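Local coordinates for periplasmic binding protein (Veillonella parvula, PDB 4OVK), which probably captures a solute outside the inner membrane and hands it to an ABC transporter, as solute-binding proteins of this family do, at residues A[248-251]-A[257-260]; A[44-49]-A[316-321]; A[82-87]-A[94-99]; A[203-208]-A[290-295]. One frame throughout, in Å; residues are numbered along the deposited sequence. Where two conformers were deposited one is given.

Interaction 1 (A[248-251]-A[257-260]); sequences YQDK and WSNI
Asp250 and Trp257 bring their CA atoms to 6.5 Å, the nearest CA pair of the two segments, between the end of one helix and a type I turn, Trp257 to Ile260, whose Ile260 N to Trp257 O bond is 3.2 Å. Asp250, with positive phi, is the C-prime residue of the Schellman motif that ends helix 244-248, and from there its carboxylate reaches across to the turn. OD1 of Asp250 accepts from Trp257 N at 2.9 Å through its syn lone pair, and the N-H...O angle of 173° makes the bond nearly straight. The same oxygen lies in plane at the indole edge, 3.9 Å from Trp257 CD1, with carboxylate and ring planes 29° apart. The second branch, Asp250 OD2, rests 3.6 Å from Ser258 CB; the Ser258 hydroxyl is hydrogen-bonded to Asn256 instead. With CG of Trp257 anti to its carbonyl carbon (chi1 -70°), the far end of the indole runs on into the interior, beyond the carboxylate at its edge, and NE1 pairs with Gln255. The indole packs on Met223 and Ile226 of helix 223-229 and on Val263 of helix 261-264, which places the bonded loop beside two helices of the lobe built on strands 208-209, 180-184, 233-236 and 268-270.

Interaction 2 (A[44-49]-A[316-321]); sequences IVYAVD and TFYHYN
NE2 of Gln152, a residue of helix 150-170, gives hydrogen bonds to two backbone carbonyls, Ala47 O and Phe317 O. One amide nitrogen therefore bridges helix 41-49 and helix 306-318, beside the nearest CA pair of the two segments, Ala47 and Phe317, 6.4 Å apart; the two acceptors, Ala47 O and Phe317 O, are themselves 4.1 Å apart and not bonded to each other. The rest of the contact is apolar and rests mainly on Tyr318. CE2 of Tyr46 comes over one face of the Tyr318 ring and reaches CD1 of Tyr318 at 3.5 Å. The ring centroids are 5.3 Å apart and the planes meet at 51°, an oblique pairing that is neither a parallel stack nor a T-shape. The methyl group of Ala47 approaches from another direction: its CB lies in the plane of the Tyr318 ring, at the edge, 3.9 Å from CE1 of Tyr318. Tyr318 is thus met over a face and at its rim by consecutive residues of one helix. The first torsion of Tyr46, with CG anti to the backbone N (chi1 171°), carries the ring across to Tyr318 and leaves OH 3.8 Å from Tyr318 CB. The phenol of Tyr318 is satisfied by Glu284, while Phe71 meets the Tyr46 ring edge-to-face. Phe317 turns instead to Ala155 and Leu156 of helix 150-170. A long helix between two lobes, each with a parallel sheet of order 2-1-3-4, is characteristic of the periplasmic binding proteins of the Chelatase clan; here a helix from late in the chain packs back on the first lobe beside it.

Interaction 3 (A[82-87]-A[94-99]); sequences NSSFVD and FEEVAK
The Phe85 ring meets Val97 obliquely, CD2 of Phe85 standing 3.5 Å from CG2 of Val97, while Val86 CG1 lies over one of its faces, offset toward the rim. The other flat groups are the amide of Asn82 and the carboxylate of Glu96, which approach from opposite directions with their planes 57° apart. That mutual tilt goes with a weak hydrogen bond, Asn82 ND2 to Glu96 OE2 at 3.2 Å, whose N-H...O angle is only 134°. The other end of the amide serves the loop itself: Asn82 OD1 accepts from Ser84 N at 2.9 Å, an Asx turn, with the donor above the carbonyl plane. One side chain thus braces the loop and presents ND2 to helix 94-100, whose residue Glu96 also gives its backbone N to OD1 of Asn93. Glu96 reaches over because its chain, bent at chi2 (104°), brings CD within 3.2 Å of Ser84 OG. Its aliphatic part is used as well, CG of Glu96 packing 3.9 Å from CB of Phe85. Replacing Glu96 by alanine would probably leave Asn82 ND2 without its carboxylate mate and open a gap beside Ser84 OG and Phe85 CB. On the inner side Val97 also packs on Val92, Pro102 and Ile123, and on Leu118 of helix 112-120, whereas Ser84 borders the solvent-facing side of the loop.

Interaction 4 (A[203-208]-A[290-295]); sequences TMTGGE and KWMGQL
Thr205 sits against Gly293 just where a Schellman motif ends helix 197-204, with Gly206 as its C-prime residue at positive phi. The tight part is small and buried. The CA atoms of Thr205 and Gly293 are 4.9 Å apart, an approach made against the bare backbone of a glycine in helix 285-296, and CB of Thr205 comes to 4.0 Å from Gly293 CA. Beside it, the Thr205 and Met292 side chains cross at about a right angle, and both branches of the threonine touch the CB of Met292 across the contact: OG1 of Thr205 is 4.0 Å and CG2 4.1 Å from CB of Met292. The far end of Met292, a selenomethionine modelled in two conformers, is less certain, so its methyl contact is left as doubtful. OG1 of Thr205 lies between its own backbone N and carbonyl carbon (chi1 58°), a position from which the buried hydroxyl bonds back to Met201 O. A valine here, having no hydroxyl, would probably leave Met201 O without this side-chain donor. The looser side looks outward: Lys290 and Thr203 are partly exposed and point away from the contact, the lysine forming a salt bridge with Asp309. Phe167 of helix 150-170 also touches Thr205. Against the glycine, the CG2 methyl of Thr205 rests 4.0 Å from Gly293 N.

How the interactions relate
From the N terminus, segment 44-49 opens the longest loop, which closes only at 316-321 as interaction 2 and encloses the other three contacts. Interaction 3 comes first within it, a short closure of 82-87 on 94-99 in the first lobe. Interaction 4 then opens at 203-208 in the second lobe and closes at 290-295, and interaction 1, another local closure, lies within its span. None of the loops cross. Interactions 2 and 4 join helices from late in the chain to the first and second lobes respectively, with helices 285-296 and 306-318 consecutive; their centres are 26 Å apart. Interactions 1 and 3 fasten loops in different lobes, with centres 46 Å apart.

Interaction 1 (A[248-251]-A[257-260])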
loop_
_atom_site.group_PDB
_atom_site.type_symbol
_atom_site.label_atom_id
_atom_site.label_comp_id
_atom_site.label_asym_id
_atom_site.label_seq_id
_atom_site.Cartn_x
_atom_site.Cartn_y
_atom_site.Cartn_z
ATOM N N TYR A 248 10.849 -5.949 22.434
ATOM C CA TYR A 248 11.330 -7.044 23.289
ATOM C C TYR A 248 12.386 -6.592 24.305
ATOM O O TYR A 248 12.407 -7.069 25.444
ATOM C CB TYR A 248 11.906 -8.192 22.438
ATOM C CG TYR A 248 10.905 -8.893 21.532
ATOM C CD1 TYR A 248 9.611 -9.182 21.967
ATOM C CD2 TYR A 248 11.264 -9.293 20.249
ATOM C CE1 TYR A 248 8.705 -9.827 21.137
ATOM C CE2 TYR A 248 10.366 -9.942 19.411
ATOM C CZ TYR A 248 9.090 -10.206 19.855
ATOM O OH TYR A 248 8.204 -10.874 19.044
ATOM N N GLN A 249 13.262 -5.674 23.892
ATOM C CA GLN A 249 14.328 -5.175 24.762
ATOM C C GLN A 249 14.016 -3.821 25.418
ATOM O O GLN A 249 14.908 -3.179 25.977
ATOM C CB GLN A 249 15.629 -5.088 23.979
ATOM C CG GLN A 249 16.070 -6.404 23.354
ATOM C CD GLN A 249 17.521 -6.366 22.901
ATOM O OE1 GLN A 249 18.375 -5.744 23.547
ATOM N NE2 GLN A 249 17.812 -7.031 21.791
ATOM N N ASP A 250 12.753 -3.400 25.357
ATOM C CA ASP A 250 12.285 -2.148 25.974
ATOM C C ASP A 250 13.253 -1.000 25.731
ATOM O O ASP A 250 13.803 -0.408 26.657
ATOM C CB ASP A 250 11.996 -2.335 27.478
ATOM C CG ASP A 250 10.593 -2.871 27.744
ATOM O OD1 ASP A 250 9.598 -2.274 27.247
ATOM O OD2 ASP A 250 10.485 -3.888 28.461
ATOM N N LYS A 251 13.462 -0.707 24.455
ATOM C CA LYS A 251 14.310 0.399 24.047
ATOM C C LYS A 251 13.573 1.727 24.004
ATOM O O LYS A 251 14.203 2.759 23.788
ATOM C CB LYS A 251 14.899 0.110 22.679
ATOM C CG LYS A 251 15.694 -1.183 22.613
ATOM C CD LYS A 251 16.344 -1.314 21.245
ATOM C CE LYS A 251 16.811 -2.727 20.963
ATOM N NZ LYS A 251 17.263 -2.890 19.557
ATOM N N TRP A 257 6.723 -2.500 27.825
ATOM C CA TRP A 257 5.997 -3.491 27.042
ATOM C C TRP A 257 6.120 -4.909 27.631
ATOM O O TRP A 257 5.475 -5.819 27.140
ATOM C CB TRP A 257 6.521 -3.473 25.597
ATOM C CG TRP A 257 6.132 -2.227 24.860
ATOM C CD1 TRP A 257 6.814 -1.048 24.826
ATOM C CD2 TRP A 257 4.957 -2.036 24.071
ATOM N NE1 TRP A 257 6.136 -0.128 24.059
ATOM C CE2 TRP A 257 4.991 -0.707 23.586
ATOM C CE3 TRP A 257 3.878 -2.856 23.724
ATOM C CZ2 TRP A 257 3.987 -0.181 22.762
ATOM C CZ3 TRP A 257 2.873 -2.329 22.907
ATOM C CH2 TRP A 257 2.939 -1.008 22.433
ATOM N N SER A 258 6.920 -5.082 28.688
ATOM C CA SER A 258 7.371 -6.428 29.115
ATOM C C SER A 258 6.280 -7.396 29.588
ATOM O O SER A 258 6.470 -8.612 29.532
ATOM C CB SER A 258 8.458 -6.321 30.193
ATOM O OG SER A 258 7.940 -5.803 31.407
ATOM N N ASN A 259 5.152 -6.861 30.050
ATOM C CA ASN A 259 4.072 -7.678 30.596
ATOM C C ASN A 259 2.886 -7.854 29.637
ATOM O O ASN A 259 1.847 -8.392 30.029
ATOM C CB ASN A 259 3.597 -7.067 31.918
ATOM C CG ASN A 259 4.666 -7.104 32.993
ATOM O OD1 ASN A 259 5.351 -8.116 33.175
ATOM N ND2 ASN A 259 4.815 -5.998 33.716
ATOM N N ILE A 260 3.048 -7.418 28.386
ATOM C CA ILE A 260 1.997 -7.547 27.372
ATOM C C ILE A 260 2.074 -8.949 26.767
ATOM O O ILE A 260 3.168 -9.422 26.449
ATOM C CB ILE A 260 2.156 -6.492 26.255
ATOM C CG1 ILE A 260 2.068 -5.071 26.826
ATOM C CG2 ILE A 260 1.127 -6.712 25.143
ATOM C CD1 ILE A 260 0.672 -4.588 27.102
#

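Interaction 2 (A[44-49]-A[316-321])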
loop_
_atom_site.group_PDB
_atom_site.type_symbol
_atom_site.label_atom_id
_atom_site.label_comp_id
_atom_site.label_asym_id
_atom_site.label_seq_id
_atom_site.Cartn_x
_atom_site.Cartn_y
_atom_site.Cartn_z
ATOM N N ILE A 44 1.625 1.890 -8.615
ATOM C CA ILE A 44 0.468 1.325 -9.292
ATOM C C ILE A 44 0.563 1.475 -10.818
ATOM O O ILE A 44 0.218 0.559 -11.558
ATOM C CB ILE A 44 -0.874 1.860 -8.738
ATOM C CG1 ILE A 44 -0.987 1.525 -7.239
ATOM C CG2 ILE A 44 -2.027 1.224 -9.503
ATOM C CD1 ILE A 44 -2.121 2.225 -6.502
ATOM N N VAL A 45 1.024 2.626 -11.296
ATOM C CA VAL A 45 1.260 2.780 -12.733
ATOM C C VAL A 45 2.286 1.756 -13.215
ATOM O O VAL A 45 2.098 1.117 -14.249
ATOM C CB VAL A 45 1.706 4.204 -13.057
ATOM C CG1 VAL A 45 2.284 4.302 -14.469
ATOM C CG2 VAL A 45 0.521 5.154 -12.859
ATOM N N TYR A 46 3.355 1.582 -12.446
ATOM C CA TYR A 46 4.357 0.571 -12.765
ATOM C C TYR A 46 3.710 -0.825 -12.909
ATOM O O TYR A 46 3.995 -1.557 -13.848
ATOM C CB TYR A 46 5.484 0.550 -11.715
ATOM C CG TYR A 46 6.401 -0.613 -11.911
ATOM C CD1 TYR A 46 7.455 -0.544 -12.799
ATOM C CD2 TYR A 46 6.181 -1.806 -11.244
ATOM C CE1 TYR A 46 8.288 -1.630 -13.009
ATOM C CE2 TYR A 46 7.013 -2.894 -11.432
ATOM C CZ TYR A 46 8.054 -2.806 -12.315
ATOM O OH TYR A 46 8.868 -3.896 -12.522
ATOM N N ALA A 47 2.852 -1.192 -11.967
ATOM C CA ALA A 47 2.219 -2.495 -11.971
ATOM C C ALA A 47 1.328 -2.706 -13.201
ATOM O O ALA A 47 1.356 -3.763 -13.809
ATOM C CB ALA A 47 1.410 -2.675 -10.705
ATOM N N VAL A 48 0.549 -1.697 -13.567
ATOM C CA VAL A 48 -0.343 -1.821 -14.709
ATOM C C VAL A 48 0.449 -1.903 -16.020
ATOM O O VAL A 48 0.133 -2.721 -16.874
ATOM C CB VAL A 48 -1.359 -0.657 -14.756
ATOM C CG1 VAL A 48 -2.234 -0.768 -15.997
ATOM C CG2 VAL A 48 -2.218 -0.661 -13.503
ATOM N N ASP A 49 1.486 -1.077 -16.163
ATOM C CA ASP A 49 2.284 -1.079 -17.383
ATOM C C ASP A 49 3.317 -2.196 -17.394
ATOM O O ASP A 49 3.916 -2.457 -18.427
ATOM C CB ASP A 49 2.990 0.278 -17.580
ATOM C CG ASP A 49 3.200 0.623 -19.045
ATOM O OD1 ASP A 49 2.406 0.162 -19.911
ATOM O OD2 ASP A 49 4.169 1.366 -19.329
ATOM N N THR A 316 4.244 -12.667 -12.777
ATOM C CA THR A 316 3.126 -12.414 -13.710
ATOM C C THR A 316 3.044 -10.945 -14.095
ATOM O O THR A 316 2.948 -10.600 -15.287
ATOM C CB THR A 316 1.796 -12.872 -13.082
ATOM O OG1 THR A 316 1.822 -14.292 -12.904
ATOM C CG2 THR A 316 0.591 -12.514 -13.961
ATOM N N PHE A 317 3.115 -10.083 -13.102
ATOM C CA PHE A 317 2.844 -8.670 -13.320
ATOM C C PHE A 317 4.087 -7.814 -13.573
ATOM O O PHE A 317 4.020 -6.823 -14.323
ATOM C CB PHE A 317 1.981 -8.126 -12.176
ATOM C CG PHE A 317 0.626 -8.766 -12.111
ATOM C CD1 PHE A 317 -0.287 -8.602 -13.155
ATOM C CD2 PHE A 317 0.263 -9.549 -11.037
ATOM C CE1 PHE A 317 -1.528 -9.208 -13.114
ATOM C CE2 PHE A 317 -0.988 -10.144 -10.982
ATOM C CZ PHE A 317 -1.890 -9.967 -12.019
ATOM N N TYR A 318 5.220 -8.191 -12.988
ATOM C CA TYR A 318 6.439 -7.390 -13.108
ATOM C C TYR A 318 7.528 -8.082 -13.950
ATOM O O TYR A 318 8.569 -7.483 -14.209
ATOM C CB TYR A 318 7.035 -7.080 -11.741
ATOM C CG TYR A 318 6.110 -6.546 -10.675
ATOM C CD1 TYR A 318 5.013 -5.755 -10.976
ATOM C CD2 TYR A 318 6.370 -6.794 -9.338
ATOM C CE1 TYR A 318 4.192 -5.253 -9.979
ATOM C CE2 TYR A 318 5.565 -6.293 -8.338
ATOM C CZ TYR A 318 4.478 -5.506 -8.661
ATOM O OH TYR A 318 3.667 -5.006 -7.673
ATOM N N HIS A 319 7.306 -9.334 -14.353
ATOM C CA HIS A 319 8.305 -10.121 -15.073
ATOM C C HIS A 319 9.604 -10.154 -14.304
ATOM O O HIS A 319 10.681 -9.968 -14.872
ATOM C CB HIS A 319 8.543 -9.596 -16.502
ATOM C CG HIS A 319 7.291 -9.523 -17.301
ATOM N ND1 HIS A 319 6.624 -10.648 -17.728
ATOM C CD2 HIS A 319 6.533 -8.468 -17.678
ATOM C CE1 HIS A 319 5.522 -10.286 -18.360
ATOM N NE2 HIS A 319 5.440 -8.970 -18.333
ATOM N N TYR A 320 9.485 -10.378 -12.997
ATOM C CA TYR A 320 10.644 -10.405 -12.120
ATOM C C TYR A 320 10.523 -11.634 -11.236
ATOM O O TYR A 320 9.477 -11.860 -10.624
ATOM C CB TYR A 320 10.728 -9.141 -11.248
ATOM C CG TYR A 320 12.044 -9.025 -10.494
ATOM C CD1 TYR A 320 13.168 -8.471 -11.107
ATOM C CD2 TYR A 320 12.178 -9.489 -9.184
ATOM C CE1 TYR A 320 14.370 -8.389 -10.454
ATOM C CE2 TYR A 320 13.394 -9.394 -8.517
ATOM C CZ TYR A 320 14.480 -8.837 -9.152
ATOM O OH TYR A 320 15.706 -8.743 -8.514
ATOM N N ASN A 321 11.592 -12.422 -11.198
ATOM C CA ASN A 321 11.648 -13.637 -10.381
ATOM C C ASN A 321 12.451 -13.410 -9.104
ATOM O O ASN A 321 13.690 -13.349 -9.117
ATOM C CB ASN A 321 12.221 -14.783 -11.210
ATOM C CG ASN A 321 11.317 -15.172 -12.361
ATOM O OD1 ASN A 321 10.090 -15.129 -12.243
ATOM N ND2 ASN A 321 11.915 -15.570 -13.486
#

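Interaction 3 (A[82-87]-A[94-99])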
loop_
_atom_site.group_PDB
_atom_site.type_symbol
_atom_site.label_atom_id
_atom_site.label_comp_id
_atom_site.label_asym_id
_atom_site.label_seq_id
_atom_site.Cartn_x
_atom_site.Cartn_y
_atom_site.Cartn_z
ATOM N N ASN A 82 12.165 12.844 -12.796
ATOM C CA ASN A 82 11.826 14.070 -12.084
ATOM C C ASN A 82 10.949 13.801 -10.875
ATOM O O ASN A 82 9.948 13.102 -10.988
ATOM C CB ASN A 82 11.055 14.981 -13.027
ATOM C CG ASN A 82 10.676 16.299 -12.382
ATOM O OD1 ASN A 82 9.827 16.370 -11.494
ATOM N ND2 ASN A 82 11.295 17.350 -12.843
ATOM N N SER A 83 11.335 14.332 -9.717
ATOM C CA SER A 83 10.460 14.333 -8.539
ATOM C C SER A 83 10.280 15.723 -7.917
ATOM O O SER A 83 9.962 15.857 -6.726
ATOM C CB SER A 83 10.994 13.378 -7.490
ATOM O OG SER A 83 12.282 13.754 -7.059
ATOM N N SER A 84 10.491 16.751 -8.728
ATOM C CA SER A 84 10.458 18.132 -8.260
ATOM C C SER A 84 9.182 18.876 -8.639
ATOM O O SER A 84 8.968 20.013 -8.214
ATOM C CB SER A 84 11.668 18.879 -8.811
ATOM O OG SER A 84 11.614 18.965 -10.230
ATOM N N PHE A 85 8.325 18.249 -9.435
ATOM C CA PHE A 85 7.207 18.976 -10.057
ATOM C C PHE A 85 6.014 19.194 -9.121
ATOM O O PHE A 85 5.095 19.945 -9.456
ATOM C CB PHE A 85 6.772 18.261 -11.336
ATOM C CG PHE A 85 5.835 17.125 -11.110
ATOM C CD1 PHE A 85 6.301 15.851 -10.785
ATOM C CD2 PHE A 85 4.468 17.324 -11.231
ATOM C CE1 PHE A 85 5.404 14.837 -10.581
ATOM C CE2 PHE A 85 3.577 16.299 -11.037
ATOM C CZ PHE A 85 4.040 15.060 -10.698
ATOM N N VAL A 86 6.046 18.543 -7.956
ATOM C CA VAL A 86 4.985 18.616 -6.954
ATOM C C VAL A 86 5.600 18.564 -5.548
ATOM O O VAL A 86 6.578 17.848 -5.334
ATOM C CB VAL A 86 3.940 17.478 -7.165
ATOM C CG1 VAL A 86 4.547 16.091 -6.997
ATOM C CG2 VAL A 86 2.737 17.655 -6.257
ATOM N N ASP A 87 5.048 19.320 -4.597
ATOM C CA ASP A 87 5.581 19.348 -3.219
ATOM C C ASP A 87 4.782 18.431 -2.266
ATOM O O ASP A 87 3.894 17.713 -2.701
ATOM C CB ASP A 87 5.662 20.806 -2.702
ATOM C CG ASP A 87 4.307 21.401 -2.349
ATOM O OD1 ASP A 87 3.311 20.658 -2.276
ATOM O OD2 ASP A 87 4.246 22.635 -2.126
ATOM N N PHE A 94 3.605 24.462 -11.912
ATOM C CA PHE A 94 3.089 24.419 -13.287
ATOM C C PHE A 94 4.155 24.724 -14.334
ATOM O O PHE A 94 4.092 24.183 -15.446
ATOM C CB PHE A 94 1.888 25.343 -13.449
ATOM C CG PHE A 94 0.729 24.974 -12.579
ATOM C CD1 PHE A 94 -0.071 23.885 -12.892
ATOM C CD2 PHE A 94 0.443 25.709 -11.441
ATOM C CE1 PHE A 94 -1.139 23.538 -12.082
ATOM C CE2 PHE A 94 -0.623 25.375 -10.633
ATOM C CZ PHE A 94 -1.414 24.281 -10.949
ATOM N N GLU A 95 5.125 25.575 -13.996
ATOM C CA GLU A 95 6.255 25.826 -14.901
ATOM C C GLU A 95 7.033 24.527 -15.177
ATOM O O GLU A 95 7.340 24.206 -16.331
ATOM C CB GLU A 95 7.190 26.905 -14.335
ATOM C CG GLU A 95 8.460 27.119 -15.154
ATOM C CD GLU A 95 9.296 28.295 -14.677
ATOM O OE1 GLU A 95 9.217 28.646 -13.479
ATOM O OE2 GLU A 95 10.044 28.863 -15.505
ATOM N N GLU A 96 7.336 23.781 -14.121
ATOM C CA GLU A 96 8.100 22.541 -14.251
ATOM C C GLU A 96 7.343 21.479 -15.086
ATOM O O GLU A 96 7.936 20.829 -15.952
ATOM C CB GLU A 96 8.457 21.997 -12.855
ATOM C CG GLU A 96 9.374 20.771 -12.844
ATOM C CD GLU A 96 10.810 21.091 -12.474
ATOM O OE1 GLU A 96 11.041 21.901 -11.542
ATOM O OE2 GLU A 96 11.718 20.524 -13.111
ATOM N N VAL A 97 6.041 21.324 -14.843
ATOM C CA VAL A 97 5.230 20.333 -15.574
ATOM C C VAL A 97 5.147 20.685 -17.050
ATOM O O VAL A 97 5.174 19.810 -17.912
ATOM C CB VAL A 97 3.788 20.208 -15.020
ATOM C CG1 VAL A 97 3.022 19.102 -15.750
ATOM C CG2 VAL A 97 3.793 19.932 -13.527
ATOM N N ALA A 98 5.047 21.977 -17.331
ATOM C CA ALA A 98 5.003 22.465 -18.700
ATOM C C ALA A 98 6.303 22.147 -19.442
ATOM O O ALA A 98 6.274 21.805 -20.616
ATOM C CB ALA A 98 4.728 23.966 -18.707
ATOM N N LYS A 99 7.430 22.260 -18.746
ATOM C CA LYS A 99 8.731 21.870 -19.297
ATOM C C LYS A 99 8.808 20.358 -19.513
ATOM O O LYS A 99 9.269 19.906 -20.564
ATOM C CB LYS A 99 9.880 22.317 -18.377
ATOM C CG LYS A 99 10.195 23.806 -18.432
ATOM C CD LYS A 99 11.371 24.187 -17.536
ATOM C CE LYS A 99 11.017 24.107 -16.054
ATOM N NZ LYS A 99 11.857 25.001 -15.211
#

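Interaction 4 (A[203-208]-A[290-295])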
loop_
_atom_site.group_PDB
_atom_site.type_symbol
_atom_site.label_atom_id
_atom_site.label_comp_id
_atom_site.label_asym_id
_atom_site.label_seq_id
_atom_site.Cartn_x
_atom_site.Cartn_y
_atom_site.Cartn_z
ATOM N N THR A 203 -10.123 -7.239 11.102
ATOM C CA THR A 203 -11.431 -7.885 11.228
ATOM C C THR A 203 -11.607 -8.950 10.145
ATOM O O THR A 203 -12.039 -10.056 10.438
ATOM C CB THR A 203 -12.577 -6.857 11.138
ATOM O OG1 THR A 203 -12.523 -5.978 12.269
ATOM C CG2 THR A 203 -13.941 -7.552 11.108
HETATM N N MSE A 204 -11.250 -8.624 8.898
HETATM C CA MSE A 204 -11.466 -9.551 7.793
HETATM C C MSE A 204 -10.621 -10.797 7.952
HETATM O O MSE A 204 -10.995 -11.857 7.466
HETATM C CB MSE A 204 -11.185 -8.867 6.459
HETATM C CG MSE A 204 -11.439 -9.768 5.248
HETATM SE SE MSE A 204 -13.351 -10.259 5.048
HETATM C CE MSE A 204 -14.091 -8.503 4.527
ATOM N N THR A 205 -9.482 -10.690 8.633
ATOM C CA THR A 205 -8.593 -11.843 8.822
ATOM C C THR A 205 -8.764 -12.529 10.186
ATOM O O THR A 205 -7.939 -13.357 10.582
ATOM C CB THR A 205 -7.124 -11.448 8.564
ATOM O OG1 THR A 205 -6.737 -10.386 9.443
ATOM C CG2 THR A 205 -6.952 -10.993 7.100
ATOM N N GLY A 206 -9.853 -12.210 10.885
ATOM C CA GLY A 206 -10.257 -12.960 12.075
ATOM C C GLY A 206 -9.643 -12.522 13.391
ATOM O O GLY A 206 -9.551 -13.316 14.339
ATOM N N GLY A 207 -9.246 -11.252 13.469
ATOM C CA GLY A 207 -8.736 -10.698 14.713
ATOM C C GLY A 207 -9.727 -9.747 15.345
ATOM O O GLY A 207 -10.663 -9.260 14.682
ATOM N N GLU A 208 -9.532 -9.502 16.637
ATOM C CA GLU A 208 -10.254 -8.449 17.335
ATOM C C GLU A 208 -9.320 -7.258 17.393
ATOM O O GLU A 208 -8.144 -7.407 17.704
ATOM C CB GLU A 208 -10.659 -8.882 18.749
ATOM C CG GLU A 208 -11.258 -7.756 19.590
ATOM C CD GLU A 208 -11.704 -8.184 20.978
ATOM O OE1 GLU A 208 -11.645 -9.396 21.301
ATOM O OE2 GLU A 208 -12.117 -7.290 21.759
ATOM N N LYS A 290 -3.067 -12.043 2.951
ATOM C CA LYS A 290 -2.596 -13.411 3.120
ATOM C C LYS A 290 -1.579 -13.565 4.252
ATOM O O LYS A 290 -1.666 -14.523 5.023
ATOM C CB LYS A 290 -2.069 -13.964 1.809
ATOM C CG LYS A 290 -3.215 -14.402 0.907
ATOM C CD LYS A 290 -2.772 -14.948 -0.430
ATOM C CE LYS A 290 -3.932 -15.734 -1.037
ATOM N NZ LYS A 290 -3.628 -16.347 -2.358
ATOM N N TRP A 291 -0.669 -12.606 4.382
ATOM C CA TRP A 291 0.285 -12.585 5.484
ATOM C C TRP A 291 -0.455 -12.492 6.827
ATOM O O TRP A 291 -0.200 -13.298 7.731
ATOM C CB TRP A 291 1.274 -11.436 5.300
ATOM C CG TRP A 291 2.317 -11.318 6.337
ATOM C CD1 TRP A 291 3.456 -12.067 6.445
ATOM C CD2 TRP A 291 2.343 -10.386 7.419
ATOM N NE1 TRP A 291 4.181 -11.666 7.537
ATOM C CE2 TRP A 291 3.522 -10.624 8.144
ATOM C CE3 TRP A 291 1.485 -9.368 7.845
ATOM C CZ2 TRP A 291 3.859 -9.884 9.271
ATOM C CZ3 TRP A 291 1.815 -8.642 8.960
ATOM C CH2 TRP A 291 3.004 -8.885 9.650
HETATM N N MSE A 292 -1.385 -11.546 6.941
HETATM C CA MSE A 292 -2.119 -11.328 8.188
HETATM C C MSE A 292 -2.950 -12.530 8.547
HETATM O O MSE A 292 -2.990 -12.940 9.709
HETATM C CB MSE A 292 -3.030 -10.107 8.068
HETATM C CG MSE A 292 -2.177 -8.849 7.950
HETATM SE SE MSE A 292 -3.343 -7.275 7.898
HETATM C CE MSE A 292 -4.260 -7.644 9.594
ATOM N N GLY A 293 -3.625 -13.101 7.560
ATOM C CA GLY A 293 -4.457 -14.296 7.788
ATOM C C GLY A 293 -3.686 -15.432 8.435
ATOM O O GLY A 293 -4.159 -16.086 9.386
ATOM N N GLN A 294 -2.489 -15.677 7.932
ATOM C CA GLN A 294 -1.685 -16.754 8.488
ATOM C C GLN A 294 -1.074 -16.438 9.860
ATOM O O GLN A 294 -0.740 -17.356 10.588
ATOM C CB GLN A 294 -0.648 -17.251 7.492
ATOM C CG GLN A 294 -1.326 -18.067 6.414
ATOM C CD GLN A 294 -0.385 -18.767 5.470
ATOM O OE1 GLN A 294 0.753 -18.333 5.253
ATOM N NE2 GLN A 294 -0.872 -19.857 4.871
ATOM N N LEU A 295 -0.937 -15.159 10.206
ATOM C CA LEU A 295 -0.549 -14.782 11.562
ATOM C C LEU A 295 -1.711 -14.962 12.523
ATOM O O LEU A 295 -1.538 -15.469 13.610
ATOM C CB LEU A 295 -0.093 -13.322 11.643
ATOM C CG LEU A 295 1.234 -12.942 11.001
ATOM C CD1 LEU A 295 1.477 -11.450 11.215
ATOM C CD2 LEU A 295 2.358 -13.786 11.562
#